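PDB 2JHP: core protein VP4 from Bluetongue virus, which caps viral RNA as a multifunctional enzyme of the inner core, combining methyl-transfer domains with other capping activities in a single chain. Local coordinates for residues M128-H133 and D403-D408; A407-L412 and S431-A436. One frame throughout, in Å; residues are numbered along the deposited sequence.

Interaction 1: M128-H133 and D403-D408; sequences MAIEFH and DEPRAD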
loop_
_atom_site.group_PDB
_atom_site.type_symbol
_atom_site.label_atom_id
_atom_site.label_comp_id
_atom_site.label_asym_id
_atom_site.label_seq_id
_atom_site.Cartn_x
_atom_site.Cartn_y
_atom_site.Cartn_z
ATOM N N MET A 128 3.297 13.153 -5.023
ATOM C CA MET A 128 3.314 14.272 -4.089
ATOM C C MET A 128 4.284 14.149 -2.910
ATOM O O MET A 128 4.439 15.102 -2.151
ATOM C CB MET A 128 1.900 14.566 -3.577
ATOM C CG MET A 128 0.856 14.795 -4.658
ATOM S SD MET A 128 1.119 16.305 -5.591
ATOM C CE MET A 128 -0.311 16.294 -6.657
ATOM N N ALA A 129 4.950 13.009 -2.740
ATOM C CA ALA A 129 5.798 12.836 -1.548
ATOM C C ALA A 129 7.200 12.287 -1.803
ATOM O O ALA A 129 7.452 11.624 -2.810
ATOM C CB ALA A 129 5.070 12.006 -0.469
ATOM N N ILE A 130 8.109 12.596 -0.883
ATOM C CA ILE A 130 9.440 12.003 -0.863
ATOM C C ILE A 130 9.465 10.850 0.147
ATOM O O ILE A 130 9.914 9.762 -0.183
ATOM C CB ILE A 130 10.576 13.066 -0.594
ATOM C CG1 ILE A 130 10.981 13.799 -1.884
ATOM C CG2 ILE A 130 11.824 12.426 -0.011
ATOM C CD1 ILE A 130 9.964 14.783 -2.377
ATOM N N GLU A 131 8.961 11.087 1.359
ATOM C CA GLU A 131 9.023 10.101 2.443
ATOM C C GLU A 131 7.796 9.171 2.503
ATOM O O GLU A 131 6.650 9.635 2.381
ATOM C CB GLU A 131 9.174 10.800 3.795
ATOM C CG GLU A 131 10.421 11.644 3.964
ATOM C CD GLU A 131 10.748 11.920 5.422
ATOM O OE1 GLU A 131 9.905 11.630 6.292
ATOM O OE2 GLU A 131 11.852 12.420 5.706
ATOM N N PHE A 132 8.048 7.870 2.695
ATOM C CA PHE A 132 6.988 6.868 2.877
ATOM C C PHE A 132 7.188 6.079 4.156
ATOM O O PHE A 132 8.233 5.462 4.357
ATOM C CB PHE A 132 6.905 5.931 1.690
ATOM C CG PHE A 132 6.378 6.583 0.477
ATOM C CD1 PHE A 132 7.169 7.478 -0.247
ATOM C CD2 PHE A 132 5.075 6.333 0.051
ATOM C CE1 PHE A 132 6.671 8.104 -1.383
ATOM C CE2 PHE A 132 4.563 6.957 -1.083
ATOM C CZ PHE A 132 5.363 7.845 -1.800
ATOM N N HIS A 133 6.185 6.115 5.031
ATOM C CA HIS A 133 6.262 5.400 6.300
ATOM C C HIS A 133 5.349 4.172 6.356
ATOM O O HIS A 133 4.408 4.049 5.572
ATOM C CB HIS A 133 6.037 6.364 7.461
ATOM C CG HIS A 133 7.072 7.446 7.536
ATOM N ND1 HIS A 133 8.207 7.340 8.311
ATOM C CD2 HIS A 133 7.163 8.638 6.899
ATOM C CE1 HIS A 133 8.945 8.425 8.162
ATOM N NE2 HIS A 133 8.334 9.229 7.311
ATOM N N ASP A 403 11.769 16.469 7.188
ATOM C CA ASP A 403 12.030 17.737 6.516
ATOM C C ASP A 403 11.352 17.776 5.153
ATOM O O ASP A 403 11.135 18.852 4.585
ATOM C CB ASP A 403 13.537 17.931 6.327
ATOM C CG ASP A 403 14.245 18.342 7.610
ATOM O OD1 ASP A 403 13.622 19.048 8.443
ATOM O OD2 ASP A 403 15.436 17.977 7.769
ATOM N N GLU A 404 11.032 16.588 4.642
ATOM C CA GLU A 404 10.488 16.406 3.300
ATOM C C GLU A 404 9.005 16.054 3.390
ATOM O O GLU A 404 8.567 15.513 4.413
ATOM C CB GLU A 404 11.250 15.284 2.587
ATOM C CG GLU A 404 12.772 15.435 2.602
ATOM C CD GLU A 404 13.285 16.443 1.585
ATOM O OE1 GLU A 404 12.537 16.775 0.639
ATOM O OE2 GLU A 404 14.443 16.899 1.724
ATOM N N PRO A 405 8.217 16.384 2.341
ATOM C CA PRO A 405 6.819 15.929 2.345
ATOM C C PRO A 405 6.703 14.398 2.442
ATOM O O PRO A 405 7.441 13.683 1.775
ATOM C CB PRO A 405 6.244 16.469 1.024
ATOM C CG PRO A 405 7.394 16.925 0.228
ATOM C CD PRO A 405 8.533 17.197 1.151
ATOM N N ARG A 406 5.776 13.929 3.275
ATOM C CA ARG A 406 5.667 12.530 3.665
ATOM C C ARG A 406 4.299 11.924 3.354
ATOM O O ARG A 406 3.320 12.637 3.240
ATOM C CB ARG A 406 5.964 12.389 5.156
ATOM C CG ARG A 406 5.026 13.190 6.047
ATOM C CD ARG A 406 5.325 13.005 7.542
ATOM N NE ARG A 406 4.990 11.661 8.033
ATOM C CZ ARG A 406 5.472 11.138 9.158
ATOM N NH1 ARG A 406 6.330 11.820 9.919
ATOM N NH2 ARG A 406 5.099 9.925 9.529
ATOM N N ALA A 407 4.256 10.601 3.224
ATOM C CA ALA A 407 3.020 9.834 3.068
ATOM C C ALA A 407 2.935 8.771 4.160
ATOM O O ALA A 407 3.956 8.240 4.605
ATOM C CB ALA A 407 2.963 9.173 1.693
ATOM N N ASP A 408 1.715 8.449 4.583
ATOM C CA ASP A 408 1.522 7.587 5.758
ATOM C C ASP A 408 0.386 6.569 5.570
ATOM O O ASP A 408 -0.640 6.593 6.256
ATOM C CB ASP A 408 1.339 8.461 6.997
ATOM C CG ASP A 408 2.610 9.219 7.356
ATOM O OD1 ASP A 408 3.439 8.652 8.106
ATOM O OD2 ASP A 408 2.777 10.376 6.888
#

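Interaction 2: A407-L412 and S431-A436; sequences ADLFYL and SVIATA. With SAH (S-adenosyl-L-homocysteine), chain B; GUN (guanine), chain E.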
loop_
_atom_site.group_PDB
_atom_site.type_symbol
_atom_site.label_atom_id
_atom_site.label_comp_id
_atom_site.label_asym_id
_atom_site.label_seq_id
_atom_site.Cartn_x
_atom_site.Cartn_y
_atom_site.Cartn_z
ATOM N N ALA A 407 4.256 10.601 3.224
ATOM C CA ALA A 407 3.020 9.834 3.068
ATOM C C ALA A 407 2.935 8.771 4.160
ATOM O O ALA A 407 3.956 8.240 4.605
ATOM C CB ALA A 407 2.963 9.173 1.693
ATOM N N ASP A 408 1.715 8.449 4.583
ATOM C CA ASP A 408 1.522 7.587 5.758
ATOM C C ASP A 408 0.386 6.569 5.570
ATOM O O ASP A 408 -0.640 6.593 6.256
ATOM C CB ASP A 408 1.339 8.461 6.997
ATOM C CG ASP A 408 2.610 9.219 7.356
ATOM O OD1 ASP A 408 3.439 8.652 8.106
ATOM O OD2 ASP A 408 2.777 10.376 6.888
ATOM N N LEU A 409 0.598 5.680 4.611
ATOM C CA LEU A 409 -0.467 4.847 4.094
ATOM C C LEU A 409 -0.544 3.482 4.807
ATOM O O LEU A 409 0.451 2.773 4.922
ATOM C CB LEU A 409 -0.302 4.689 2.577
ATOM C CG LEU A 409 -0.402 5.949 1.711
ATOM C CD1 LEU A 409 0.127 5.734 0.324
ATOM C CD2 LEU A 409 -1.832 6.430 1.661
ATOM N N PHE A 410 -1.735 3.174 5.313
ATOM C CA PHE A 410 -2.111 1.858 5.800
ATOM C C PHE A 410 -1.193 1.301 6.883
ATOM O O PHE A 410 -0.620 0.228 6.718
ATOM C CB PHE A 410 -2.232 0.833 4.643
ATOM C CG PHE A 410 -3.087 1.286 3.506
ATOM C CD1 PHE A 410 -2.508 1.670 2.310
ATOM C CD2 PHE A 410 -4.469 1.317 3.626
ATOM C CE1 PHE A 410 -3.287 2.088 1.252
ATOM C CE2 PHE A 410 -5.267 1.727 2.563
ATOM C CZ PHE A 410 -4.674 2.118 1.375
ATOM N N TYR A 411 -1.057 2.027 7.986
ATOM C CA TYR A 411 -0.237 1.549 9.083
ATOM C C TYR A 411 -0.634 2.159 10.421
ATOM O O TYR A 411 -0.602 1.482 11.450
ATOM C CB TYR A 411 1.264 1.750 8.781
ATOM C CG TYR A 411 1.856 3.104 9.134
ATOM C CD1 TYR A 411 2.331 3.360 10.421
ATOM C CD2 TYR A 411 1.971 4.113 8.172
ATOM C CE1 TYR A 411 2.895 4.598 10.751
ATOM C CE2 TYR A 411 2.533 5.364 8.485
ATOM C CZ TYR A 411 2.999 5.599 9.771
ATOM O OH TYR A 411 3.538 6.821 10.111
ATOM N N LEU A 412 -1.007 3.434 10.402
ATOM C CA LEU A 412 -1.352 4.164 11.631
ATOM C C LEU A 412 -2.134 3.348 12.671
ATOM O O LEU A 412 -1.712 3.241 13.817
ATOM C CB LEU A 412 -2.111 5.440 11.285
ATOM C CG LEU A 412 -1.365 6.784 11.179
ATOM C CD1 LEU A 412 0.126 6.699 11.420
ATOM C CD2 LEU A 412 -1.653 7.471 9.867
ATOM N N SER A 431 0.772 15.038 7.271
ATOM C CA SER A 431 1.045 14.101 6.182
ATOM C C SER A 431 0.427 14.598 4.881
ATOM O O SER A 431 -0.570 15.317 4.908
ATOM C CB SER A 431 0.531 12.710 6.532
ATOM O OG SER A 431 0.697 11.829 5.442
ATOM N N VAL A 432 1.030 14.233 3.750
ATOM C CA VAL A 432 0.495 14.616 2.441
ATOM C C VAL A 432 -0.711 13.753 2.144
ATOM O O VAL A 432 -1.656 14.195 1.500
ATOM C CB VAL A 432 1.526 14.470 1.298
ATOM C CG1 VAL A 432 0.896 14.794 -0.039
ATOM C CG2 VAL A 432 2.726 15.376 1.532
ATOM N N ILE A 433 -0.644 12.510 2.610
ATOM C CA ILE A 433 -1.726 11.543 2.494
ATOM C C ILE A 433 -1.549 10.493 3.572
ATOM O O ILE A 433 -0.506 9.839 3.658
ATOM C CB ILE A 433 -1.841 10.887 1.078
ATOM C CG1 ILE A 433 -3.069 9.961 1.040
ATOM C CG2 ILE A 433 -0.559 10.179 0.674
ATOM C CD1 ILE A 433 -3.524 9.549 -0.347
ATOM N N ALA A 434 -2.565 10.357 4.413
ATOM C CA ALA A 434 -2.536 9.369 5.487
ATOM C C ALA A 434 -3.877 8.635 5.567
ATOM O O ALA A 434 -4.917 9.177 5.167
ATOM C CB ALA A 434 -2.191 10.041 6.804
ATOM N N THR A 435 -3.846 7.395 6.043
ATOM C CA THR A 435 -5.072 6.615 6.225
ATOM C C THR A 435 -5.244 6.156 7.667
ATOM O O THR A 435 -4.270 5.938 8.372
ATOM C CB THR A 435 -5.117 5.362 5.327
ATOM O OG1 THR A 435 -3.973 4.548 5.599
ATOM C CG2 THR A 435 -5.168 5.733 3.860
ATOM N N ALA A 436 -6.498 6.014 8.078
ATOM C CA ALA A 436 -6.838 5.461 9.371
ATOM C C ALA A 436 -8.093 4.604 9.261
ATOM O O ALA A 436 -9.077 4.980 8.629
ATOM C CB ALA A 436 -7.034 6.565 10.395
HETATM N N SAH B . 2.273 1.395 3.840
HETATM C CA SAH B . 2.164 0.203 2.942
HETATM C CB SAH B . 2.020 -1.141 3.663
HETATM C CG SAH B . 1.421 -1.198 5.056
HETATM S SD SAH B . 1.690 -2.834 5.793
HETATM C C SAH B . 1.090 0.363 1.877
HETATM O O SAH B . 0.952 1.436 1.284
HETATM O OXT SAH B . 0.363 -0.578 1.561
HETATM C "C5'" SAH B . 1.921 -2.064 7.422
HETATM C "C4'" SAH B . 3.378 -1.993 7.844
HETATM O "O4'" SAH B . 3.613 -0.851 8.644
HETATM C "C3'" SAH B . 3.811 -3.208 8.659
HETATM O "O3'" SAH B . 5.097 -3.576 8.189
HETATM C "C2'" SAH B . 3.928 -2.686 10.083
HETATM O "O2'" SAH B . 4.948 -3.311 10.816
HETATM C "C1'" SAH B . 4.278 -1.217 9.849
HETATM N N9 SAH B . 3.920 -0.344 10.989
HETATM C C8 SAH B . 2.818 -0.442 11.807
HETATM N N7 SAH B . 2.873 0.551 12.731
HETATM C C5 SAH B . 3.992 1.283 12.518
HETATM C C6 SAH B . 4.534 2.404 13.152
HETATM N N6 SAH B . 3.909 2.956 14.191
HETATM N N1 SAH B . 5.716 2.955 12.694
HETATM C C2 SAH B . 6.364 2.393 11.607
HETATM N N3 SAH B . 5.832 1.283 10.975
HETATM C C4 SAH B . 4.664 0.731 11.422
HETATM N N9 GUN E . -2.545 -2.535 -0.734
HETATM C C8 GUN E . -1.612 -3.072 0.052
HETATM N N7 GUN E . -2.104 -3.208 1.286
HETATM C C5 GUN E . -3.359 -2.760 1.291
HETATM C C6 GUN E . -4.342 -2.658 2.278
HETATM O O6 GUN E . -4.119 -3.031 3.429
HETATM N N1 GUN E . -5.594 -2.126 1.945
HETATM C C2 GUN E . -5.814 -1.706 0.623
HETATM N N2 GUN E . -6.981 -1.201 0.273
HETATM N N3 GUN E . -4.843 -1.818 -0.300
HETATM C C4 GUN E . -3.638 -2.330 -0.001
HETATM O O HOH W 1 -1.672 4.884 7.985
#

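Interaction 1: M128-H133 and D403-D408
E131 pairs with R406, and F132 with A407, in the parallel ladder joining strands 131-132 and 406-408, neighbours at the centre of a seven-stranded sheet with the 3-2-1-4-5-7-6 order of class I methyltransferases. At its entrance P405 O takes two backbone donors: I130 N at 2.9 Å and E131 N at 3.0 Å, the second almost straight (173°). Further along, A407 N reaches E131 O, and H133 N returns a bond to A407 O at 3.1 Å. On the side carrying F132, the A407 CB methyl sits over the phenyl face, 4.2 Å from its centroid in a CH-pi contact, and A129 CB closes up against the same methyl. The other side is polar. With CG of R406 lodged between its backbone N and carbonyl carbon (chi1 59°) and the chain bent at chi3, the guanidinium lies flat against the H133 imidazole, centres 4.1 Å apart and planes 22° from parallel. NE of R406 bonds to OD2 and NH2 to OD1 of D408, a side-on salt bridge. NE2 of H133 donates to E131 OE1 at 3.0 Å; the oxygen lies close to the ring plane, while the donor meets it on the anti side, well out of the carboxylate plane. The edge of the R406 guanidinium is thus taken by D408 while its face lies on H133, and together with E131 this fixes the rotation of an imidazole that lines the S-adenosyl-L-homocysteine pocket.

Interaction 2: A407-L412 and S431-A436
D408 and A434 pair in parallel where strand 406-408 meets strand 433-437, the two strands of a beta-alpha-beta unit connected through helix 421-430. Among the backbone bonds, D408 N to I433 O is the firm one at 2.8 Å, while T435 N to D408 O is weak. Water 1 extends this pairing as the chains part, donating to D408 O and T435 O and accepting from L412 N at 2.9 Å. Side-chain oxygens add to it. S431 OG comes within 2.9 Å of OD2 of D408, the carboxylate whose main partner is R406, and Y411 OH donates to D408 OD1. T435 holds OG1 between its backbone N and carbonyl carbon (chi1 57°), where it accepts from F410 N at 2.6 Å, just where F410 adopts left-handed backbone angles, beyond the end of the pairing. Apolar contacts fill in around these bonds: I433 CG2 meets the A407 methyl, I433 CG1 meets L409 CD2, and L412 CD2 reaches over to A434 CB. For the ligands, L409 O accepts from the amino N of S-adenosyl-L-homocysteine, and Y411 CD1 comes to 3.4 Å from its adenine C5. The F410 ring has T435 CG2 over one face and, over the opposite face, guanine N1 at 3.9 Å from F410 CE2.

Strand 406-408 serves both contacts, one along each of its edges: interaction 1 joins it to strand 131-132 and interaction 2 to strand 433-437, with centres about 10 Å apart. R406, whose side chain serves interaction 1, turns its backbone carbonyl to the other strand: R406 O and V432 N lie 2.8 Å apart, a probable hydrogen bond. D408 ties the two together, taking R406 in interaction 1 and, in interaction 2, Y411 with S431 OG close by; Y411 CD2 packs 3.6 Å from H133 O. The residues that follow strands 131-132 and 406-408 lead to the bound S-adenosyl-L-homocysteine: the H133 side chain stands about 6 Å away, while residues 409-411 touch it and F410 also faces guanine.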